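Local structure of dihydroxyacetone kinase (Citrobacter freundii, 1UN8) at residues I107-R115 with H148-H159; M134-S142 with A179-L189. The protein catalyses the ATP-dependent phosphorylation of dihydroxyacetone to dihydroxyacetone phosphate, working as a homodimer that needs a divalent metal ion. One frame throughout, in Å; residues are numbered along the deposited sequence.

Interaction 1 (I107-R115 with H148-H159)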
loop_
_atom_site.group_PDB
_atom_site.type_symbol
_atom_site.label_atom_id
_atom_site.label_comp_id
_atom_site.label_asym_id
_atom_site.label_seq_id
_atom_site.Cartn_x
_atom_site.Cartn_y
_atom_site.Cartn_z
ATOM N N ILE A 107 20.140 12.473 -11.224
ATOM C CA ILE A 107 20.240 11.151 -10.627
ATOM C C ILE A 107 19.337 10.250 -11.485
ATOM O O ILE A 107 18.099 10.388 -11.477
ATOM C CB ILE A 107 19.744 11.148 -9.176
ATOM C CG1 ILE A 107 20.551 12.166 -8.351
ATOM C CG2 ILE A 107 19.864 9.716 -8.588
ATOM C CD1 ILE A 107 21.286 11.590 -7.173
ATOM N N VAL A 108 19.950 9.329 -12.225
ATOM C CA VAL A 108 19.195 8.451 -13.113
ATOM C C VAL A 108 19.265 6.954 -12.808
ATOM O O VAL A 108 20.349 6.397 -12.643
ATOM C CB VAL A 108 19.648 8.662 -14.567
ATOM C CG1 VAL A 108 18.879 7.748 -15.502
ATOM C CG2 VAL A 108 19.432 10.111 -14.952
ATOM N N LYS A 109 18.100 6.306 -12.750
ATOM C CA LYS A 109 18.033 4.863 -12.502
ATOM C C LYS A 109 18.565 4.184 -13.765
ATOM O O LYS A 109 18.342 4.668 -14.872
ATOM C CB LYS A 109 16.591 4.432 -12.197
ATOM C CG LYS A 109 16.048 5.014 -10.890
ATOM C CD LYS A 109 14.710 4.390 -10.460
ATOM C CE LYS A 109 13.618 4.541 -11.515
ATOM N NZ LYS A 109 13.409 5.943 -11.954
ATOM N N ASN A 110 19.280 3.078 -13.604
ATOM C CA ASN A 110 19.881 2.395 -14.748
ATOM C C ASN A 110 18.923 1.765 -15.758
ATOM O O ASN A 110 18.570 0.598 -15.647
ATOM C CB ASN A 110 20.865 1.330 -14.258
ATOM C CG ASN A 110 21.992 1.078 -15.245
ATOM O OD1 ASN A 110 21.946 1.541 -16.385
ATOM N ND2 ASN A 110 23.014 0.338 -14.807
ATOM N N TYR A 111 18.503 2.550 -16.738
ATOM C CA TYR A 111 17.630 2.072 -17.804
ATOM C C TYR A 111 17.982 2.886 -19.047
ATOM O O TYR A 111 18.078 4.114 -18.983
ATOM C CB TYR A 111 16.165 2.139 -17.368
ATOM C CG TYR A 111 15.863 1.354 -16.111
ATOM C CD1 TYR A 111 15.734 1.997 -14.886
ATOM C CD2 TYR A 111 15.708 -0.022 -16.145
ATOM C CE1 TYR A 111 15.458 1.287 -13.732
ATOM C CE2 TYR A 111 15.431 -0.741 -14.998
ATOM C CZ TYR A 111 15.308 -0.081 -13.794
ATOM O OH TYR A 111 15.033 -0.793 -12.650
ATOM N N THR A 112 18.186 2.199 -20.167
ATOM C CA THR A 112 18.544 2.852 -21.423
ATOM C C THR A 112 17.756 4.122 -21.723
ATOM O O THR A 112 18.333 5.178 -21.958
ATOM C CB THR A 112 18.368 1.897 -22.602
ATOM O OG1 THR A 112 19.121 0.711 -22.351
ATOM C CG2 THR A 112 18.873 2.540 -23.894
ATOM N N GLY A 113 16.435 4.010 -21.731
ATOM C CA GLY A 113 15.599 5.163 -22.020
ATOM C C GLY A 113 15.964 6.398 -21.211
ATOM O O GLY A 113 16.087 7.489 -21.757
ATOM N N ASP A 114 16.142 6.234 -19.908
ATOM C CA ASP A 114 16.493 7.360 -19.062
ATOM C C ASP A 114 17.918 7.837 -19.286
ATOM O O ASP A 114 18.173 9.039 -19.329
ATOM C CB ASP A 114 16.306 7.005 -17.590
ATOM C CG ASP A 114 14.862 6.805 -17.229
ATOM O OD1 ASP A 114 14.006 7.220 -18.042
ATOM O OD2 ASP A 114 14.583 6.242 -16.144
ATOM N N ARG A 115 18.843 6.896 -19.426
ATOM C CA ARG A 115 20.238 7.233 -19.642
ATOM C C ARG A 115 20.401 8.023 -20.930
ATOM O O ARG A 115 21.085 9.042 -20.962
ATOM C CB ARG A 115 21.079 5.956 -19.696
ATOM C CG ARG A 115 21.098 5.195 -18.376
ATOM C CD ARG A 115 21.869 3.894 -18.462
ATOM N NE ARG A 115 23.176 4.043 -19.095
ATOM C CZ ARG A 115 24.242 3.316 -18.772
ATOM N NH1 ARG A 115 24.163 2.393 -17.819
ATOM N NH2 ARG A 115 25.389 3.503 -19.401
ATOM N N HIS A 148 24.759 -4.139 -16.624
ATOM C CA HIS A 148 24.103 -2.925 -16.156
ATOM C C HIS A 148 23.025 -3.191 -15.114
ATOM O O HIS A 148 21.853 -3.346 -15.457
ATOM C CB HIS A 148 23.491 -2.197 -17.345
ATOM C CG HIS A 148 24.470 -1.923 -18.442
ATOM N ND1 HIS A 148 25.534 -1.059 -18.290
ATOM C CD2 HIS A 148 24.562 -2.417 -19.698
ATOM C CE1 HIS A 148 26.238 -1.035 -19.409
ATOM N NE2 HIS A 148 25.670 -1.851 -20.278
ATOM N N PRO A 149 23.407 -3.236 -13.825
ATOM C CA PRO A 149 22.454 -3.485 -12.734
ATOM C C PRO A 149 21.304 -2.490 -12.798
ATOM O O PRO A 149 21.508 -1.288 -12.943
ATOM C CB PRO A 149 23.298 -3.292 -11.474
ATOM C CG PRO A 149 24.681 -3.636 -11.933
ATOM C CD PRO A 149 24.757 -2.989 -13.291
ATOM N N ARG A 150 20.089 -2.993 -12.687
ATOM C CA ARG A 150 18.935 -2.123 -12.733
ATOM C C ARG A 150 18.918 -1.241 -11.502
ATOM O O ARG A 150 19.420 -1.621 -10.449
ATOM C CB ARG A 150 17.653 -2.947 -12.768
ATOM C CG ARG A 150 17.487 -3.797 -13.993
ATOM C CD ARG A 150 16.520 -4.932 -13.712
ATOM N NE ARG A 150 16.297 -5.764 -14.886
ATOM C CZ ARG A 150 15.621 -6.905 -14.870
ATOM N NH1 ARG A 150 15.098 -7.355 -13.733
ATOM N NH2 ARG A 150 15.464 -7.595 -15.991
ATOM N N GLY A 151 18.339 -0.054 -11.654
ATOM C CA GLY A 151 18.219 0.864 -10.541
ATOM C C GLY A 151 16.812 0.735 -9.978
ATOM O O GLY A 151 15.828 0.898 -10.702
ATOM N N ILE A 152 16.725 0.434 -8.685
ATOM C CA ILE A 152 15.442 0.280 -8.021
ATOM C C ILE A 152 15.343 1.100 -6.719
ATOM O O ILE A 152 15.936 2.158 -6.610
ATOM C CB ILE A 152 15.167 -1.229 -7.764
ATOM C CG1 ILE A 152 16.258 -1.806 -6.844
ATOM C CG2 ILE A 152 15.116 -1.984 -9.122
ATOM C CD1 ILE A 152 16.679 -3.206 -7.199
ATOM N N ALA A 153 14.622 0.593 -5.729
ATOM C CA ALA A 153 14.399 1.302 -4.474
ATOM C C ALA A 153 15.560 2.091 -3.868
ATOM O O ALA A 153 15.382 3.230 -3.440
ATOM C CB ALA A 153 13.837 0.342 -3.436
ATOM N N GLY A 154 16.744 1.489 -3.831
ATOM C CA GLY A 154 17.893 2.157 -3.250
ATOM C C GLY A 154 18.145 3.552 -3.795
ATOM O O GLY A 154 18.741 4.391 -3.128
ATOM N N THR A 155 17.693 3.799 -5.016
ATOM C CA THR A 155 17.892 5.093 -5.635
ATOM C C THR A 155 17.536 6.245 -4.697
ATOM O O THR A 155 18.266 7.223 -4.615
ATOM C CB THR A 155 17.044 5.240 -6.924
ATOM O OG1 THR A 155 17.426 4.237 -7.882
ATOM C CG2 THR A 155 17.234 6.631 -7.527
ATOM N N ILE A 156 16.427 6.135 -3.980
ATOM C CA ILE A 156 16.042 7.224 -3.105
ATOM C C ILE A 156 17.031 7.430 -1.968
ATOM O O ILE A 156 17.136 8.529 -1.428
ATOM C CB ILE A 156 14.620 7.038 -2.524
ATOM C CG1 ILE A 156 14.567 5.772 -1.674
ATOM C CG2 ILE A 156 13.588 7.048 -3.656
ATOM C CD1 ILE A 156 13.738 5.946 -0.397
ATOM N N LEU A 157 17.753 6.387 -1.579
ATOM C CA LEU A 157 18.729 6.573 -0.521
ATOM C C LEU A 157 19.816 7.464 -1.098
ATOM O O LEU A 157 20.481 8.207 -0.372
ATOM C CB LEU A 157 19.319 5.244 -0.069
ATOM C CG LEU A 157 18.335 4.291 0.607
ATOM C CD1 LEU A 157 19.108 3.068 1.088
ATOM C CD2 LEU A 157 17.622 4.982 1.763
ATOM N N VAL A 158 19.985 7.399 -2.418
ATOM C CA VAL A 158 20.979 8.220 -3.086
ATOM C C VAL A 158 20.470 9.661 -3.101
ATOM O O VAL A 158 21.240 10.601 -2.898
ATOM C CB VAL A 158 21.242 7.724 -4.527
ATOM C CG1 VAL A 158 22.165 8.685 -5.254
ATOM C CG2 VAL A 158 21.883 6.344 -4.482
ATOM N N HIS A 159 19.171 9.838 -3.327
ATOM C CA HIS A 159 18.599 11.183 -3.333
ATOM C C HIS A 159 18.868 11.826 -1.971
ATOM O O HIS A 159 19.258 12.981 -1.880
ATOM C CB HIS A 159 17.077 11.149 -3.553
ATOM C CG HIS A 159 16.658 10.795 -4.946
ATOM N ND1 HIS A 159 17.540 10.750 -6.004
ATOM C CD2 HIS A 159 15.432 10.542 -5.467
ATOM C CE1 HIS A 159 16.875 10.489 -7.118
ATOM N NE2 HIS A 159 15.595 10.362 -6.818
HETATM O O HOH W 1 25.838 0.275 -15.928
HETATM O O HOH W 2 19.391 -2.010 -17.042
#

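Interaction 2 (M134-S142 with A179-L189)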
loop_
_atom_site.group_PDB
_atom_site.type_symbol
_atom_site.label_atom_id
_atom_site.label_comp_id
_atom_site.label_asym_id
_atom_site.label_seq_id
_atom_site.Cartn_x
_atom_site.Cartn_y
_atom_site.Cartn_z
ATOM N N MET A 134 25.917 13.682 -14.133
ATOM C CA MET A 134 24.930 12.614 -14.108
ATOM C C MET A 134 25.420 11.386 -13.355
ATOM O O MET A 134 26.531 10.908 -13.585
ATOM C CB MET A 134 24.556 12.210 -15.529
ATOM C CG MET A 134 23.483 11.156 -15.579
ATOM S SD MET A 134 22.781 10.956 -17.237
ATOM C CE MET A 134 23.151 9.230 -17.452
ATOM N N LEU A 135 24.593 10.879 -12.447
ATOM C CA LEU A 135 24.942 9.687 -11.683
ATOM C C LEU A 135 23.923 8.591 -11.970
ATOM O O LEU A 135 22.758 8.695 -11.579
ATOM C CB LEU A 135 24.953 9.977 -10.181
ATOM C CG LEU A 135 25.119 8.724 -9.311
ATOM C CD1 LEU A 135 26.470 8.103 -9.613
ATOM C CD2 LEU A 135 25.000 9.053 -7.827
ATOM N N ILE A 136 24.364 7.546 -12.668
ATOM C CA ILE A 136 23.488 6.419 -12.985
ATOM C C ILE A 136 23.498 5.462 -11.782
ATOM O O ILE A 136 24.565 4.994 -11.356
ATOM C CB ILE A 136 23.965 5.625 -14.235
ATOM C CG1 ILE A 136 24.098 6.532 -15.460
ATOM C CG2 ILE A 136 22.953 4.538 -14.556
ATOM C CD1 ILE A 136 25.284 7.433 -15.399
ATOM N N VAL A 137 22.320 5.180 -11.229
ATOM C CA VAL A 137 22.215 4.281 -10.083
ATOM C C VAL A 137 21.788 2.860 -10.485
ATOM O O VAL A 137 20.753 2.670 -11.129
ATOM C CB VAL A 137 21.217 4.827 -9.052
ATOM C CG1 VAL A 137 21.262 3.981 -7.783
ATOM C CG2 VAL A 137 21.556 6.276 -8.728
ATOM N N GLY A 138 22.605 1.874 -10.112
ATOM C CA GLY A 138 22.310 0.489 -10.433
ATOM C C GLY A 138 22.517 -0.341 -9.184
ATOM O O GLY A 138 23.504 -1.051 -9.053
ATOM N N ASP A 139 21.567 -0.250 -8.261
ATOM C CA ASP A 139 21.664 -0.955 -6.993
ATOM C C ASP A 139 21.181 -2.407 -6.930
ATOM O O ASP A 139 21.479 -3.111 -5.969
ATOM C CB ASP A 139 20.962 -0.125 -5.905
ATOM C CG ASP A 139 19.481 0.092 -6.189
ATOM O OD1 ASP A 139 19.131 0.567 -7.289
ATOM O OD2 ASP A 139 18.659 -0.211 -5.300
ATOM N N ASP A 140 20.447 -2.863 -7.939
ATOM C CA ASP A 140 19.946 -4.237 -7.946
ATOM C C ASP A 140 21.083 -5.264 -7.982
ATOM O O ASP A 140 22.037 -5.111 -8.743
ATOM C CB ASP A 140 19.009 -4.427 -9.145
ATOM C CG ASP A 140 18.413 -5.825 -9.222
ATOM O OD1 ASP A 140 18.277 -6.484 -8.172
ATOM O OD2 ASP A 140 18.066 -6.256 -10.344
ATOM N N ILE A 141 20.990 -6.298 -7.147
ATOM C CA ILE A 141 22.015 -7.340 -7.113
ATOM C C ILE A 141 21.476 -8.694 -7.567
ATOM O O ILE A 141 22.177 -9.709 -7.487
ATOM C CB ILE A 141 22.597 -7.534 -5.691
ATOM C CG1 ILE A 141 21.543 -8.178 -4.778
ATOM C CG2 ILE A 141 23.102 -6.204 -5.145
ATOM C CD1 ILE A 141 21.954 -8.214 -3.313
ATOM N N SER A 142 20.236 -8.716 -8.035
ATOM C CA SER A 142 19.621 -9.958 -8.471
ATOM C C SER A 142 20.274 -10.645 -9.671
ATOM O O SER A 142 20.205 -11.864 -9.801
ATOM C CB SER A 142 18.146 -9.727 -8.789
ATOM O OG SER A 142 17.994 -8.948 -9.959
ATOM N N ALA A 179 27.230 11.465 -3.621
ATOM C CA ALA A 179 26.118 10.745 -4.218
ATOM C C ALA A 179 26.618 9.415 -4.772
ATOM O O ALA A 179 25.983 8.368 -4.595
ATOM C CB ALA A 179 25.506 11.572 -5.328
ATOM N N GLN A 180 27.756 9.458 -5.453
ATOM C CA GLN A 180 28.327 8.250 -6.019
ATOM C C GLN A 180 28.756 7.325 -4.881
ATOM O O GLN A 180 28.579 6.111 -4.945
ATOM C CB GLN A 180 29.520 8.608 -6.913
ATOM C CG GLN A 180 30.346 7.403 -7.387
ATOM C CD GLN A 180 29.583 6.448 -8.318
ATOM O OE1 GLN A 180 29.328 6.763 -9.484
ATOM N NE2 GLN A 180 29.225 5.277 -7.798
ATOM N N TYR A 181 29.307 7.909 -3.826
ATOM C CA TYR A 181 29.760 7.131 -2.678
ATOM C C TYR A 181 28.575 6.381 -2.067
ATOM O O TYR A 181 28.694 5.213 -1.692
ATOM C CB TYR A 181 30.404 8.050 -1.631
ATOM C CG TYR A 181 31.045 7.313 -0.473
ATOM C CD1 TYR A 181 32.098 6.419 -0.681
ATOM C CD2 TYR A 181 30.597 7.503 0.833
ATOM C CE1 TYR A 181 32.692 5.730 0.383
ATOM C CE2 TYR A 181 31.180 6.823 1.906
ATOM C CZ TYR A 181 32.226 5.941 1.674
ATOM O OH TYR A 181 32.810 5.288 2.742
ATOM N N ALA A 182 27.435 7.052 -1.962
ATOM C CA ALA A 182 26.247 6.413 -1.408
ATOM C C ALA A 182 25.818 5.270 -2.330
ATOM O O ALA A 182 25.593 4.146 -1.887
ATOM C CB ALA A 182 25.115 7.427 -1.263
ATOM N N ALA A 183 25.712 5.568 -3.617
ATOM C CA ALA A 183 25.321 4.564 -4.586
ATOM C C ALA A 183 26.165 3.305 -4.399
ATOM O O ALA A 183 25.632 2.218 -4.183
ATOM C CB ALA A 183 25.488 5.111 -6.005
ATOM N N SER A 184 27.482 3.461 -4.466
ATOM C CA SER A 184 28.408 2.336 -4.322
ATOM C C SER A 184 28.214 1.522 -3.046
ATOM O O SER A 184 28.685 0.395 -2.943
ATOM C CB SER A 184 29.850 2.838 -4.381
ATOM O OG SER A 184 30.137 3.385 -5.654
ATOM N N ASN A 185 27.520 2.092 -2.077
ATOM C CA ASN A 185 27.281 1.401 -0.822
ATOM C C ASN A 185 25.820 0.992 -0.661
ATOM O O ASN A 185 25.360 0.709 0.448
ATOM C CB ASN A 185 27.705 2.297 0.340
ATOM C CG ASN A 185 29.207 2.309 0.546
ATOM O OD1 ASN A 185 29.764 1.389 1.138
ATOM N ND2 ASN A 185 29.873 3.345 0.043
ATOM N N THR A 186 25.093 0.955 -1.772
ATOM C CA THR A 186 23.692 0.592 -1.735
ATOM C C THR A 186 23.438 -0.691 -2.513
ATOM O O THR A 186 23.834 -0.824 -3.669
ATOM C CB THR A 186 22.827 1.742 -2.288
ATOM O OG1 THR A 186 23.057 2.918 -1.502
ATOM C CG2 THR A 186 21.348 1.386 -2.228
ATOM N N PHE A 187 22.780 -1.637 -1.853
ATOM C CA PHE A 187 22.468 -2.931 -2.451
ATOM C C PHE A 187 20.995 -3.287 -2.228
ATOM O O PHE A 187 20.487 -3.268 -1.099
ATOM C CB PHE A 187 23.380 -4.009 -1.854
ATOM C CG PHE A 187 24.840 -3.619 -1.831
ATOM C CD1 PHE A 187 25.334 -2.768 -0.844
ATOM C CD2 PHE A 187 25.702 -4.040 -2.843
ATOM C CE1 PHE A 187 26.652 -2.338 -0.866
ATOM C CE2 PHE A 187 27.027 -3.612 -2.872
ATOM C CZ PHE A 187 27.501 -2.760 -1.884
ATOM N N SER A 188 20.302 -3.607 -3.314
ATOM C CA SER A 188 18.890 -3.946 -3.219
ATOM C C SER A 188 18.546 -5.266 -3.901
ATOM O O SER A 188 19.181 -5.659 -4.882
ATOM C CB SER A 188 18.052 -2.832 -3.834
ATOM O OG SER A 188 18.408 -1.582 -3.286
ATOM N N LEU A 189 17.537 -5.938 -3.358
ATOM C CA LEU A 189 17.062 -7.194 -3.905
ATOM C C LEU A 189 15.550 -7.254 -3.731
ATOM O O LEU A 189 15.033 -7.065 -2.636
ATOM C CB LEU A 189 17.714 -8.378 -3.191
ATOM C CG LEU A 189 17.286 -9.764 -3.680
ATOM C CD1 LEU A 189 17.504 -9.857 -5.180
ATOM C CD2 LEU A 189 18.074 -10.843 -2.924
HETATM O O HOH W 3 26.772 3.706 -9.593
#

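Interaction 1 (I107-R115 with H148-H159)
At the dihydroxyacetone site of the DhaK domain, the end of a parallel strand of an alpha/beta sheet, 104-109, and the turn into helix 112-127 meet the loop that leads into helix 155-167. Lys109, a substrate-binding residue, lays its CG against Thr155 OG1 at 3.4 Å, while its NZ goes on to His65. Next to it, the Tyr111 hydroxyl donates to Gly151 O (2.7 Å), approaching from above the carbonyl plane; with CG anti to the carbonyl carbon (chi1 -58°), the ring meets Gly151 O with its edge, its hydroxyl end beside Arg150 CB, and it also meets the active-site His220 edge-to-face. Gly151, lacking a side chain, lets its CA come within 4.5 Å of Lys109 CA. At the other end of the strand segment, Ile107 fills an apolar position: CD1 touches Val158 CG1 at 3.6 Å and CG2 meets the edge of the His159 ring. Asn110 uses both ends of its amide. OD1 accepts from Arg115 NH1, in the guanidinium plane, at 2.8 Å, and ND2 makes a weak bond to Pro149 O. One water ties the same groups to His148, accepting from Asn110 ND2 and Arg115 NH1 and lying 2.7 Å from His148 ND1 in the imidazole plane.

Interaction 2 (M134-S142 with A179-L189)
Ser188 N donates to Asp139 O at 2.9 Å, joining the two backbones. Ser188 OG is also modelled as donating to Asp139 OD2, at a doubtfully short distance. A chi1 of 61°, with CG between the backbone N and the carbonyl carbon, directs the Asp139 carboxylate to the side of Ser188. Ser188 O in turn accepts from Ile141 N at 3.0 Å, nearly in line with the carbonyl bond, so the serine backbone is held on both sides of Asp140 in a single parallel beta bridge between Asp140 and Ser188. Ile141 suits the edge of this bridge: its branches separate, CG2 to Phe187 CB and CG1 to Leu189 CB (4.1 Å). Further back, strand 132-137 of the alpha/beta sheet runs almost parallel to helix 172-184, their short segments 8° apart and 9.3 Å between axes. Leu135 bridges that gap, with CD2 against Ala179 CB at 3.6 Å and CD1 beside Gln180 OE1; the small alanines Ala179 and Ala183 leave room for it. In the second shell, Asp140 steadies the turn: OD1 accepts from Ser142 N in an Asx turn, and OD2 takes the Ser142 hydroxyl on its syn side at 2.7 Å. Thr306, on strand 301-309, bonds to Ser188 OG.

In the fold
Interactions 1 and 2 are neighbours, their centres about 7 Å apart, and their segments alternate along the chain. Strands 104-109 and 132-137 lie side by side in one sheet, where Val108 O and Val137 N approach to 2.7 Å. The second link is Asp139, whose OD1 accepts from Ile152 N at 2.8 Å, so the acid that meets Ser188 also holds the loop of 148-159. Segment 107-115 carries the substrate-binding Lys109 and Asp114, of which Lys109 takes part in the contact, and the Tyr111 side chain is about 4 Å from that of His220. Interaction 2 lies farther from this active-site histidine, its Asp140 side chain about 10 Å from that of His220, and joins this sheet to strand 186-192 of the other.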